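Local coordinates for protein beta subunit of photoactivated adenylyl cyclase (Beggiatoa sp. PS, PDB 5M2A) that probably makes cyclic AMP from ATP under blue-light control, pairing a flavin-binding BLUF photoreceptor domain with an adenylyl cyclase domain, at residues T40-Y45 with F51-G56; K66-L69 with R73-N76; E197-K200 with V206-S209; G259-S264 with D268-G273. All blocks are in the same frame, centred on the assembly; numbering follows the deposited sequence. Where two conformers were deposited one is given.

Contact 1: T40-Y45 with F51-G56; sequences TGVLLY and FQILEG. With FMN (flavin mononucleotide), chain F.
With CG opposite the backbone nitrogen (chi1 -164°), Gln52 is steered to the flavin, and the same turn in Leu43 lays CD1 3.8 Å from Gln52 CB; the register of this antiparallel BLUF hairpin puts both on its flavin side. The glutamine then runs on extended, its amide reaching the isoalloxazine edge: NE2 donates to FMN N5 over 3.0 Å at 155°, and more weakly to O4, while OE1 is bonded to Tyr10 OH. An amide suits the place because it serves flavin and tyrosine at once; a leucine here would probably leave N5 and O4 without this donor and the Tyr10 hydroxyl without its amide partner. Gly41 is needed where it stands, since a CB would run into Ile53 O, already 3.1 Å from Gly41 CA. In its middle the other face is apolar: Val42 CG2 lies beside Ile53 CD1 at 3.8 Å, and with Leu44 and Phe51 they pack on Pro111, Ile112 and Leu115 of the second subunit. At this face's polar end Glu55 pairs with Arg7, and Thr40 OG1, also held by Arg89, donates to Glu55 OE1 over 3.0 Å from the anti side of the carboxylate, 31° out of its plane.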
loop_
_atom_site.group_PDB
_atom_site.type_symbol
_atom_site.label_atom_id
_atom_site.label_comp_id
_atom_site.label_asym_id
_atom_site.label_seq_id
_atom_site.Cartn_x
_atom_site.Cartn_y
_atom_site.Cartn_z
ATOM N N THR A 40 31.012 18.439 2.131
ATOM C CA THR A 40 30.604 19.174 0.949
ATOM C C THR A 40 29.193 18.749 0.562
ATOM O O THR A 40 28.688 17.714 1.006
ATOM C CB THR A 40 31.574 18.947 -0.216
ATOM O OG1 THR A 40 31.735 17.544 -0.449
ATOM C CG2 THR A 40 32.940 19.580 0.083
ATOM N N GLY A 41 28.548 19.566 -0.254
ATOM C CA GLY A 41 27.225 19.219 -0.733
ATOM C C GLY A 41 26.499 20.403 -1.323
ATOM O O GLY A 41 27.067 21.472 -1.555
ATOM N N VAL A 42 25.212 20.173 -1.598
ATOM C CA VAL A 42 24.342 21.164 -2.211
ATOM C C VAL A 42 23.002 21.145 -1.506
ATOM O O VAL A 42 22.531 20.094 -1.053
ATOM C CB VAL A 42 24.138 20.927 -3.728
ATOM C CG1 VAL A 42 25.428 21.108 -4.468
ATOM C CG2 VAL A 42 23.578 19.541 -3.988
ATOM N N LEU A 43 22.381 22.313 -1.410
ATOM C CA LEU A 43 21.044 22.462 -0.850
ATOM C C LEU A 43 20.192 23.187 -1.878
ATOM O O LEU A 43 20.477 24.339 -2.218
ATOM C CB LEU A 43 21.074 23.233 0.474
ATOM C CG LEU A 43 19.723 23.558 1.111
ATOM C CD1 LEU A 43 18.997 22.270 1.497
ATOM C CD2 LEU A 43 19.917 24.475 2.320
ATOM N N LEU A 44 19.173 22.509 -2.392
ATOM C CA LEU A 44 18.235 23.088 -3.341
ATOM C C LEU A 44 16.870 23.231 -2.681
ATOM O O LEU A 44 16.462 22.388 -1.879
ATOM C CB LEU A 44 18.095 22.220 -4.599
ATOM C CG LEU A 44 19.043 22.430 -5.779
ATOM C CD1 LEU A 44 20.409 21.918 -5.438
ATOM C CD2 LEU A 44 18.509 21.723 -7.013
ATOM N N TYR A 45 16.158 24.302 -3.017
ATOM C CA TYR A 45 14.774 24.379 -2.578
ATOM C C TYR A 45 13.880 24.816 -3.727
ATOM O O TYR A 45 14.286 25.583 -4.605
ATOM C CB TYR A 45 14.581 25.272 -1.341
ATOM C CG TYR A 45 15.076 26.689 -1.429
ATOM C CD1 TYR A 45 16.431 26.980 -1.327
ATOM C CD2 TYR A 45 14.185 27.744 -1.543
ATOM C CE1 TYR A 45 16.885 28.278 -1.378
ATOM C CE2 TYR A 45 14.628 29.049 -1.595
ATOM C CZ TYR A 45 15.981 29.310 -1.507
ATOM O OH TYR A 45 16.428 30.610 -1.555
ATOM N N PHE A 51 15.906 19.946 -0.896
ATOM C CA PHE A 51 16.670 18.801 -1.372
ATOM C C PHE A 51 18.091 19.021 -0.891
ATOM O O PHE A 51 18.644 20.096 -1.117
ATOM C CB PHE A 51 16.674 18.690 -2.911
ATOM C CG PHE A 51 15.311 18.767 -3.548
ATOM C CD1 PHE A 51 14.590 19.951 -3.544
ATOM C CD2 PHE A 51 14.772 17.671 -4.194
ATOM C CE1 PHE A 51 13.337 20.023 -4.141
ATOM C CE2 PHE A 51 13.518 17.754 -4.789
ATOM C CZ PHE A 51 12.811 18.932 -4.763
ATOM N N GLN A 52 18.692 18.034 -0.238
ATOM C CA GLN A 52 20.077 18.233 0.157
ATOM C C GLN A 52 20.904 16.983 -0.089
ATOM O O GLN A 52 20.453 15.864 0.155
ATOM C CB GLN A 52 20.209 18.671 1.624
ATOM C CG GLN A 52 21.618 19.252 1.935
ATOM C CD GLN A 52 21.719 19.879 3.312
ATOM O OE1 GLN A 52 20.971 19.526 4.228
ATOM N NE2 GLN A 52 22.648 20.813 3.469
ATOM N N ILE A 53 22.128 17.201 -0.563
ATOM C CA ILE A 53 23.133 16.162 -0.722
ATOM C C ILE A 53 24.282 16.512 0.209
ATOM O O ILE A 53 24.774 17.643 0.185
ATOM C CB ILE A 53 23.622 16.067 -2.180
ATOM C CG1 ILE A 53 22.439 15.893 -3.137
ATOM C CG2 ILE A 53 24.616 14.920 -2.334
ATOM C CD1 ILE A 53 22.824 15.919 -4.621
ATOM N N LEU A 54 24.684 15.555 1.045
ATOM C CA LEU A 54 25.785 15.719 1.985
ATOM C C LEU A 54 26.824 14.637 1.729
ATOM O O LEU A 54 26.472 13.484 1.468
ATOM C CB LEU A 54 25.289 15.627 3.439
ATOM C CG LEU A 54 24.292 16.668 3.950
ATOM C CD1 LEU A 54 23.809 16.303 5.349
ATOM C CD2 LEU A 54 24.912 18.059 3.943
ATOM N N GLU A 55 28.108 14.997 1.793
ATOM C CA GLU A 55 29.151 14.001 1.614
ATOM C C GLU A 55 30.349 14.335 2.494
ATOM O O GLU A 55 30.619 15.501 2.791
ATOM C CB GLU A 55 29.580 13.875 0.146
ATOM C CG GLU A 55 29.687 15.193 -0.582
ATOM C CD GLU A 55 30.088 15.031 -2.037
ATOM O OE1 GLU A 55 30.480 16.041 -2.660
ATOM O OE2 GLU A 55 30.009 13.897 -2.557
ATOM N N GLY A 56 31.046 13.291 2.912
ATOM C CA GLY A 56 32.173 13.427 3.818
ATOM C C GLY A 56 32.378 12.124 4.560
ATOM O O GLY A 56 31.672 11.143 4.338
HETATM N N1 FMN F . 24.019 22.711 9.312
HETATM C C2 FMN F . 25.300 22.368 8.923
HETATM O O2 FMN F . 26.237 22.515 9.700
HETATM N N3 FMN F . 25.535 21.844 7.668
HETATM C C4 FMN F . 24.483 21.668 6.793
HETATM O O4 FMN F . 24.685 21.205 5.671
HETATM C C4A FMN F . 23.198 22.013 7.176
HETATM N N5 FMN F . 22.165 21.833 6.289
HETATM C C5A FMN F . 20.887 22.168 6.655
HETATM C C6 FMN F . 19.856 21.979 5.751
HETATM C C7 FMN F . 18.558 22.314 6.106
HETATM C C7M FMN F . 17.460 22.102 5.108
HETATM C C8 FMN F . 18.297 22.842 7.369
HETATM C C8M FMN F . 16.900 23.208 7.764
HETATM C C9 FMN F . 19.335 23.030 8.277
HETATM C C9A FMN F . 20.635 22.691 7.921
HETATM N N10 FMN F . 21.669 22.872 8.817
HETATM C C10 FMN F . 22.958 22.537 8.444
HETATM C "C1'" FMN F . 21.372 23.460 10.171
HETATM C "C2'" FMN F . 21.584 22.502 11.335
HETATM O "O2'" FMN F . 20.395 21.784 11.567
HETATM C "C3'" FMN F . 21.936 23.314 12.575
HETATM O "O3'" FMN F . 21.013 24.377 12.702
HETATM C "C4'" FMN F . 23.346 23.882 12.455
HETATM O "O4'" FMN F . 24.266 22.827 12.292
HETATM C "C5'" FMN F . 23.729 24.689 13.690
HETATM O "O5'" FMN F . 23.674 23.844 14.818
HETATM P P FMN F . 24.262 24.326 16.234
HETATM O O1P FMN F . 25.761 24.152 16.202
HETATM O O2P FMN F . 23.918 25.784 16.450
HETATM O O3P FMN F . 23.659 23.481 17.334
#

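Contact 2: K66-L69 with R73-N76; sequences KKIL and RHTN. With FMN (flavin mononucleotide), chain F.
Ile68, still helical in the last turn of helix 58-69, and His74, fully extended at the start of the short strand 74-75, are brought together across five intervening residues. One bond joins them. His74 NE2 donates to Ile68 O over 2.8 Å, an almost straight bond at 169° that lies in the plane of the imidazole yet meets the carbonyl from 41° above its own plane. The histidine reaches it because chi1 of 62° tucks CG between its backbone nitrogen and carbonyl carbon. Beside this bond Ile68 CG2 presses on His74 CE1 at 3.4 Å. The other nitrogen, ND1, is bonded to Ser12 OG, so both polar corners of this buried ring have partners and its rotation is fixed. That matters for the flavin: methyl C8M sits over the centre of the imidazole, 3.8 Å above its plane, while Ile68 sends its other branch across the face of the isoalloxazine, CD1 lying 3.5 Å from N5. A branched isoleucine can thus touch histidine and flavin together. Basic residues flank the ribityl chain, with Lys67 NZ making a weak bond to O4' at 3.4 Å and Arg73, paired with Asp71, holding NH2 3.2 Å from O3'. Ile68 over the ring face, His74 against the methyl end and Lys67 and Arg73 along the ribityl chain together form part of the flavin pocket of a BLUF domain.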
loop_
_atom_site.group_PDB
_atom_site.type_symbol
_atom_site.label_atom_id
_atom_site.label_comp_id
_atom_site.label_asym_id
_atom_site.label_seq_id
_atom_site.Cartn_x
_atom_site.Cartn_y
_atom_site.Cartn_z
ATOM N N LYS A 66 22.083 13.913 12.119
ATOM C CA LYS A 66 21.333 13.838 13.368
ATOM C C LYS A 66 20.831 15.214 13.790
ATOM O O LYS A 66 19.707 15.350 14.287
ATOM C CB LYS A 66 22.201 13.218 14.466
ATOM C CG LYS A 66 21.784 11.810 14.858
ATOM C CD LYS A 66 22.702 11.226 15.923
ATOM C CE LYS A 66 23.958 10.638 15.307
ATOM N NZ LYS A 66 23.654 9.452 14.459
ATOM N N LYS A 67 21.642 16.251 13.575
ATOM C CA LYS A 67 21.232 17.601 13.942
ATOM C C LYS A 67 20.211 18.152 12.960
ATOM O O LYS A 67 19.235 18.794 13.365
ATOM C CB LYS A 67 22.446 18.523 14.010
ATOM C CG LYS A 67 23.553 18.026 14.915
ATOM C CD LYS A 67 24.683 19.034 14.971
ATOM C CE LYS A 67 25.057 19.501 13.573
ATOM N NZ LYS A 67 26.241 20.402 13.585
ATOM N N ILE A 68 20.431 17.930 11.662
ATOM C CA ILE A 68 19.471 18.383 10.661
ATOM C C ILE A 68 18.090 17.803 10.943
ATOM O O ILE A 68 17.070 18.489 10.799
ATOM C CB ILE A 68 19.967 18.018 9.247
ATOM C CG1 ILE A 68 21.220 18.823 8.892
ATOM C CG2 ILE A 68 18.888 18.269 8.221
ATOM C CD1 ILE A 68 21.760 18.524 7.504
ATOM N N LEU A 69 18.042 16.536 11.375
ATOM C CA LEU A 69 16.768 15.859 11.620
ATOM C C LEU A 69 15.919 16.586 12.660
ATOM O O LEU A 69 14.684 16.577 12.582
ATOM C CB LEU A 69 17.021 14.419 12.069
ATOM C CG LEU A 69 17.298 13.362 11.002
ATOM C CD1 LEU A 69 17.725 12.054 11.655
ATOM C CD2 LEU A 69 16.067 13.146 10.138
ATOM N N ARG A 73 13.176 24.008 11.155
ATOM C CA ARG A 73 12.813 24.710 9.932
ATOM C C ARG A 73 12.322 23.787 8.826
ATOM O O ARG A 73 11.944 24.275 7.756
ATOM C CB ARG A 73 14.004 25.545 9.441
ATOM C CG ARG A 73 14.277 26.768 10.311
ATOM C CD ARG A 73 15.640 27.399 10.025
ATOM N NE ARG A 73 16.731 26.619 10.604
ATOM C CZ ARG A 73 17.979 27.061 10.740
ATOM N NH1 ARG A 73 18.297 28.284 10.340
ATOM N NH2 ARG A 73 18.907 26.282 11.284
ATOM N N HIS A 74 12.302 22.477 9.050
ATOM C CA HIS A 74 11.729 21.580 8.058
ATOM C C HIS A 74 11.164 20.348 8.753
ATOM O O HIS A 74 11.427 20.095 9.933
ATOM C CB HIS A 74 12.753 21.209 6.970
ATOM C CG HIS A 74 13.952 20.468 7.476
ATOM N ND1 HIS A 74 14.780 19.748 6.641
ATOM C CD2 HIS A 74 14.466 20.333 8.721
ATOM C CE1 HIS A 74 15.751 19.201 7.349
ATOM N NE2 HIS A 74 15.585 19.541 8.614
ATOM N N THR A 75 10.356 19.597 8.009
ATOM C CA THR A 75 9.614 18.471 8.557
ATOM C C THR A 75 9.402 17.454 7.444
ATOM O O THR A 75 9.768 17.690 6.291
ATOM C CB THR A 75 8.281 18.930 9.159
ATOM O OG1 THR A 75 7.677 17.842 9.872
ATOM C CG2 THR A 75 7.338 19.390 8.056
ATOM N N ASN A 76 8.790 16.319 7.797
ATOM C CA ASN A 76 8.577 15.209 6.863
ATOM C C ASN A 76 9.866 14.886 6.111
ATOM O O ASN A 76 9.924 14.874 4.878
ATOM C CB ASN A 76 7.432 15.510 5.894
ATOM C CG ASN A 76 6.950 14.268 5.149
ATOM O OD1 ASN A 76 6.362 14.357 4.067
ATOM N ND2 ASN A 76 7.212 13.101 5.726
HETATM N N1 FMN F . 24.019 22.711 9.312
HETATM C C2 FMN F . 25.300 22.368 8.923
HETATM O O2 FMN F . 26.237 22.515 9.700
HETATM N N3 FMN F . 25.535 21.844 7.668
HETATM C C4 FMN F . 24.483 21.668 6.793
HETATM O O4 FMN F . 24.685 21.205 5.671
HETATM C C4A FMN F . 23.198 22.013 7.176
HETATM N N5 FMN F . 22.165 21.833 6.289
HETATM C C5A FMN F . 20.887 22.168 6.655
HETATM C C6 FMN F . 19.856 21.979 5.751
HETATM C C7 FMN F . 18.558 22.314 6.106
HETATM C C7M FMN F . 17.460 22.102 5.108
HETATM C C8 FMN F . 18.297 22.842 7.369
HETATM C C8M FMN F . 16.900 23.208 7.764
HETATM C C9 FMN F . 19.335 23.030 8.277
HETATM C C9A FMN F . 20.635 22.691 7.921
HETATM N N10 FMN F . 21.669 22.872 8.817
HETATM C C10 FMN F . 22.958 22.537 8.444
HETATM C "C1'" FMN F . 21.372 23.460 10.171
HETATM C "C2'" FMN F . 21.584 22.502 11.335
HETATM O "O2'" FMN F . 20.395 21.784 11.567
HETATM C "C3'" FMN F . 21.936 23.314 12.575
HETATM O "O3'" FMN F . 21.013 24.377 12.702
HETATM C "C4'" FMN F . 23.346 23.882 12.455
HETATM O "O4'" FMN F . 24.266 22.827 12.292
HETATM C "C5'" FMN F . 23.729 24.689 13.690
HETATM O "O5'" FMN F . 23.674 23.844 14.818
HETATM P P FMN F . 24.262 24.326 16.234
HETATM O O1P FMN F . 25.761 24.152 16.202
HETATM O O2P FMN F . 23.918 25.784 16.450
HETATM O O3P FMN F . 23.659 23.481 17.334
#

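Contact 3: E197-K200 with V206-S209; sequences EVTK and VMAS
A classic beta bulge marks this hairpin of the cyclase catalytic domain: Thr199 and Lys200 on strand 197-202 both face the single residue Met207 on strand 205-211. Three donors converge on Met207 O. Thr199 N makes the strong bond, at 2.8 Å, whereas Thr199 OG1 and Lys200 N add weak ones; Met207 N in turn donates to Lys200 O. The extra residue is accommodated because Thr199 takes a nearly helical psi (-46°). With chi1 of 84° its hydroxyl sits between backbone nitrogen and carbonyl carbon, leaning across the extended Met207 side chain, only 3.1 Å from CG and 3.2 Å from SD. Beyond the bulge Val198 pairs with Ala208, whose small CB fits 3.9 Å from Val198 CA where the strands draw closest. At the end, Glu197 and Ser209 form a regular hydrogen-bonded pair, Glu197 N to Ser209 O being 2.9 Å, and two waters bridge their side chains. One accepts from Ser209 OG and donates to Glu197 OE2 at 2.8 Å; the other donates to both, weakly to the carboxylate. Lys200 NZ is bonded to Phe201 O of the second subunit, and the side chain of Val206 lies about 10 Å from the magnesium ion. The chemistry implies a carbonyl gripped mainly by one amide, supplemented weakly by Thr199 OG1 and Lys200 N, and a carboxylate tied to the neighbouring strand through water.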
loop_
_atom_site.group_PDB
_atom_site.type_symbol
_atom_site.label_atom_id
_atom_site.label_comp_id
_atom_site.label_asym_id
_atom_site.label_seq_id
_atom_site.Cartn_x
_atom_site.Cartn_y
_atom_site.Cartn_z
ATOM N N GLU A 197 4.456 -0.313 13.463
ATOM C CA GLU A 197 4.472 -0.098 12.020
ATOM C C GLU A 197 3.118 -0.497 11.458
ATOM O O GLU A 197 2.779 -1.685 11.440
ATOM C CB GLU A 197 5.594 -0.894 11.354
ATOM C CG GLU A 197 6.977 -0.513 11.864
ATOM C CD GLU A 197 8.104 -1.238 11.138
ATOM O OE1 GLU A 197 9.160 -0.608 10.915
ATOM O OE2 GLU A 197 7.944 -2.433 10.796
ATOM N N VAL A 198 2.334 0.488 11.017
ATOM C CA VAL A 198 1.110 0.171 10.290
ATOM C C VAL A 198 1.481 -0.556 9.004
ATOM O O VAL A 198 2.401 -0.146 8.284
ATOM C CB VAL A 198 0.304 1.443 9.988
ATOM C CG1 VAL A 198 -0.896 1.112 9.094
ATOM C CG2 VAL A 198 -0.180 2.088 11.276
ATOM N N THR A 199 0.783 -1.651 8.715
ATOM C CA THR A 199 1.059 -2.417 7.504
ATOM C C THR A 199 0.042 -2.131 6.403
ATOM O O THR A 199 0.421 -1.890 5.253
ATOM C CB THR A 199 1.094 -3.918 7.823
ATOM O OG1 THR A 199 -0.237 -4.441 7.820
ATOM C CG2 THR A 199 1.697 -4.157 9.201
ATOM N N LYS A 200 -1.246 -2.119 6.739
ATOM C CA LYS A 200 -2.262 -1.807 5.743
ATOM C C LYS A 200 -3.591 -1.604 6.448
ATOM O O LYS A 200 -3.757 -1.981 7.612
ATOM C CB LYS A 200 -2.390 -2.920 4.691
ATOM C CG LYS A 200 -2.770 -4.272 5.278
ATOM C CD LYS A 200 -2.548 -5.409 4.265
ATOM C CE LYS A 200 -1.064 -5.690 4.073
ATOM N NZ LYS A 200 -0.792 -6.705 3.032
ATOM N N VAL A 206 -7.481 -1.938 10.889
ATOM C CA VAL A 206 -6.103 -1.456 10.878
ATOM C C VAL A 206 -5.214 -2.631 11.264
ATOM O O VAL A 206 -5.422 -3.261 12.309
ATOM C CB VAL A 206 -5.883 -0.283 11.846
ATOM C CG1 VAL A 206 -4.406 0.145 11.828
ATOM C CG2 VAL A 206 -6.807 0.883 11.511
ATOM N N MET A 207 -4.227 -2.929 10.425
ATOM C CA MET A 207 -3.259 -3.976 10.707
ATOM C C MET A 207 -1.897 -3.350 10.957
ATOM O O MET A 207 -1.444 -2.513 10.172
ATOM C CB MET A 207 -3.168 -4.964 9.545
ATOM C CG MET A 207 -2.118 -6.051 9.756
ATOM S SD MET A 207 -1.975 -7.107 8.288
ATOM C CE MET A 207 -0.742 -8.300 8.826
ATOM N N ALA A 208 -1.235 -3.767 12.032
ATOM C CA ALA A 208 0.059 -3.199 12.388
ATOM C C ALA A 208 0.890 -4.259 13.090
ATOM O O ALA A 208 0.383 -5.312 13.480
ATOM C CB ALA A 208 -0.082 -1.956 13.271
ATOM N N SER A 209 2.193 -3.995 13.223
ATOM C CA SER A 209 3.032 -4.907 13.979
ATOM C C SER A 209 3.911 -4.126 14.944
ATOM O O SER A 209 4.168 -2.929 14.770
ATOM C CB SER A 209 3.915 -5.762 13.063
ATOM O OG SER A 209 4.800 -4.944 12.335
HETATM O O HOH W 1 7.198 -3.909 13.684
HETATM O O HOH W 2 5.970 -4.055 9.615
#

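Contact 4: G259-S264 with D268-G273; sequences GNMGSS and DHTLLG
Met261 meets Thr270 and Leu272 in a short antiparallel hairpin, where strand 260-261 pairs with strand 266-272 at the side of the cyclase sheet that faces the second subunit. The backbone holds it first: Met261 N donates to Asp268 O, Asp268 N returns a bond to Met261 O at 2.9 Å, and Thr270 N reaches Gly259 O at 3.0 Å. The return bond from Gly259 N to Thr270 O is weak. Gly259 has backbone angles at which a CB would jam against the preceding carbonyl, so only glycine turns this corner comfortably. In one of its two modelled conformers Met261 bends at chi3 (-98°) and brings SD tip to tip with Leu272, 3.4 Å from CG, a closeness left uncertain by the second conformer, while CE lies across Thr270, 3.7 Å from its CB. A flexible thioether suits such a curved path over two side chains. An alanine in place of Leu272 would probably leave the Met261 side chain without part of its apolar packing and its thioether end freer to turn. Asn260, on the same face as His269, is bonded through OD1 to Tyr129 OH of the second subunit and through ND2 to Pro144 O. Around the hairpin, Leu272 continues the sheet by pairing with Ile257 of strand 247-258, and Gly262 N is bonded to Asn181 OD1 on helix 173-193 of the second subunit.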
loop_
_atom_site.group_PDB
_atom_site.type_symbol
_atom_site.label_atom_id
_atom_site.label_comp_id
_atom_site.label_asym_id
_atom_site.label_seq_id
_atom_site.Cartn_x
_atom_site.Cartn_y
_atom_site.Cartn_z
ATOM N N GLY A 259 8.404 -9.438 4.147
ATOM C CA GLY A 259 9.132 -9.142 2.932
ATOM C C GLY A 259 8.215 -8.965 1.736
ATOM O O GLY A 259 6.995 -8.888 1.857
ATOM N N ASN A 260 8.854 -8.889 0.577
ATOM C CA ASN A 260 8.160 -8.690 -0.684
ATOM C C ASN A 260 7.516 -9.990 -1.133
ATOM O O ASN A 260 8.164 -11.037 -1.133
ATOM C CB ASN A 260 9.150 -8.211 -1.745
ATOM C CG ASN A 260 9.849 -6.939 -1.341
ATOM O OD1 ASN A 260 9.216 -6.025 -0.816
ATOM N ND2 ASN A 260 11.161 -6.870 -1.580
ATOM N N MET A 261 6.252 -9.921 -1.533
ATOM C CA MET A 261 5.563 -11.093 -2.041
ATOM C C MET A 261 4.651 -10.696 -3.191
ATOM O O MET A 261 4.109 -9.589 -3.232
ATOM C CB MET A 261 4.775 -11.798 -0.935
ATOM C CG MET A 261 5.646 -12.718 -0.096
ATOM S SD MET A 261 4.983 -12.993 1.549
ATOM C CE MET A 261 5.912 -11.813 2.528
ATOM N N GLY A 262 4.520 -11.620 -4.141
ATOM C CA GLY A 262 3.687 -11.417 -5.304
ATOM C C GLY A 262 4.352 -11.793 -6.604
ATOM O O GLY A 262 5.039 -12.819 -6.709
ATOM N N SER A 263 4.144 -10.953 -7.611
ATOM C CA SER A 263 4.689 -11.174 -8.938
ATOM C C SER A 263 4.800 -9.827 -9.638
ATOM O O SER A 263 4.471 -8.782 -9.072
ATOM C CB SER A 263 3.810 -12.136 -9.738
ATOM O OG SER A 263 2.515 -11.581 -9.905
ATOM N N SER A 264 5.240 -9.866 -10.897
ATOM C CA SER A 264 5.343 -8.644 -11.688
ATOM C C SER A 264 4.008 -7.911 -11.782
ATOM O O SER A 264 3.982 -6.678 -11.847
ATOM C CB SER A 264 5.861 -8.975 -13.085
ATOM O OG SER A 264 5.042 -9.955 -13.698
ATOM N N ASP A 268 3.728 -6.726 -3.059
ATOM C CA ASP A 268 3.530 -5.967 -1.861
ATOM C C ASP A 268 4.322 -6.463 -0.705
ATOM O O ASP A 268 4.897 -7.493 -0.738
ATOM C CB ASP A 268 2.054 -5.824 -1.516
ATOM C CG ASP A 268 1.711 -4.434 -0.886
ATOM O OD1 ASP A 268 2.564 -3.548 -0.719
ATOM O OD2 ASP A 268 0.555 -4.215 -0.547
ATOM N N HIS A 269 4.359 -5.651 0.313
ATOM C CA HIS A 269 4.972 -5.983 1.528
ATOM C C HIS A 269 3.905 -6.774 2.264
ATOM O O HIS A 269 2.820 -6.314 2.421
ATOM C CB HIS A 269 5.143 -4.753 2.325
ATOM C CG HIS A 269 5.779 -4.988 3.634
ATOM N ND1 HIS A 269 5.120 -4.800 4.815
ATOM C CD2 HIS A 269 7.026 -5.392 3.951
ATOM C CE1 HIS A 269 5.932 -5.065 5.810
ATOM N NE2 HIS A 269 7.091 -5.438 5.312
ATOM N N THR A 270 4.234 -7.961 2.711
ATOM C CA THR A 270 3.264 -8.790 3.385
ATOM C C THR A 270 3.883 -9.411 4.638
ATOM O O THR A 270 5.084 -9.392 4.819
ATOM C CB THR A 270 2.737 -9.858 2.399
ATOM O OG1 THR A 270 2.603 -9.286 1.094
ATOM C CG2 THR A 270 1.372 -10.484 2.803
ATOM N N LEU A 271 3.021 -9.922 5.496
ATOM C CA LEU A 271 3.404 -10.611 6.694
ATOM C C LEU A 271 2.652 -11.897 6.623
ATOM O O LEU A 271 1.481 -11.901 6.463
ATOM C CB LEU A 271 3.053 -9.840 7.957
ATOM C CG LEU A 271 3.726 -8.506 8.204
ATOM C CD1 LEU A 271 2.969 -7.763 9.269
ATOM C CD2 LEU A 271 5.172 -8.650 8.565
ATOM N N LEU A 272 3.377 -12.981 6.726
ATOM C CA LEU A 272 2.839 -14.329 6.603
ATOM C C LEU A 272 3.082 -15.069 7.901
ATOM O O LEU A 272 4.225 -15.145 8.360
ATOM C CB LEU A 272 3.510 -15.127 5.489
ATOM C CG LEU A 272 3.445 -14.797 4.005
ATOM C CD1 LEU A 272 4.233 -15.862 3.256
ATOM C CD2 LEU A 272 2.019 -14.726 3.503
ATOM N N GLY A 273 2.033 -15.652 8.457
ATOM C CA GLY A 273 2.205 -16.535 9.593
ATOM C C GLY A 273 0.927 -16.651 10.385
ATOM O O GLY A 273 0.012 -15.842 10.252
#

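Overall arrangement
The four contacts fall into two pairs, one per domain. Contacts 1 and 2 share the flavin and touch directly, Gln52 OE1 lying 3.5 Å from Ile68 CD1: contact 1 supplies the edge of the isoalloxazine, contact 2 its face and tail. Contacts 3 and 4, 14 Å between centres, belong to the cyclase sheet and meet where Met207 CE comes within 3.8 Å of Leu271 CD1. A magnesium ion bound by Asp160, Ile161 and Asp204 lies about 10 Å from the Val206 side chain of contact 3. Between the two pairs of contacts there is no touch: contacts 1 and 3 stand 34 Å apart by centres. Contacts 1, 3 and 4 all reach the second subunit, so both domains help form the dimer.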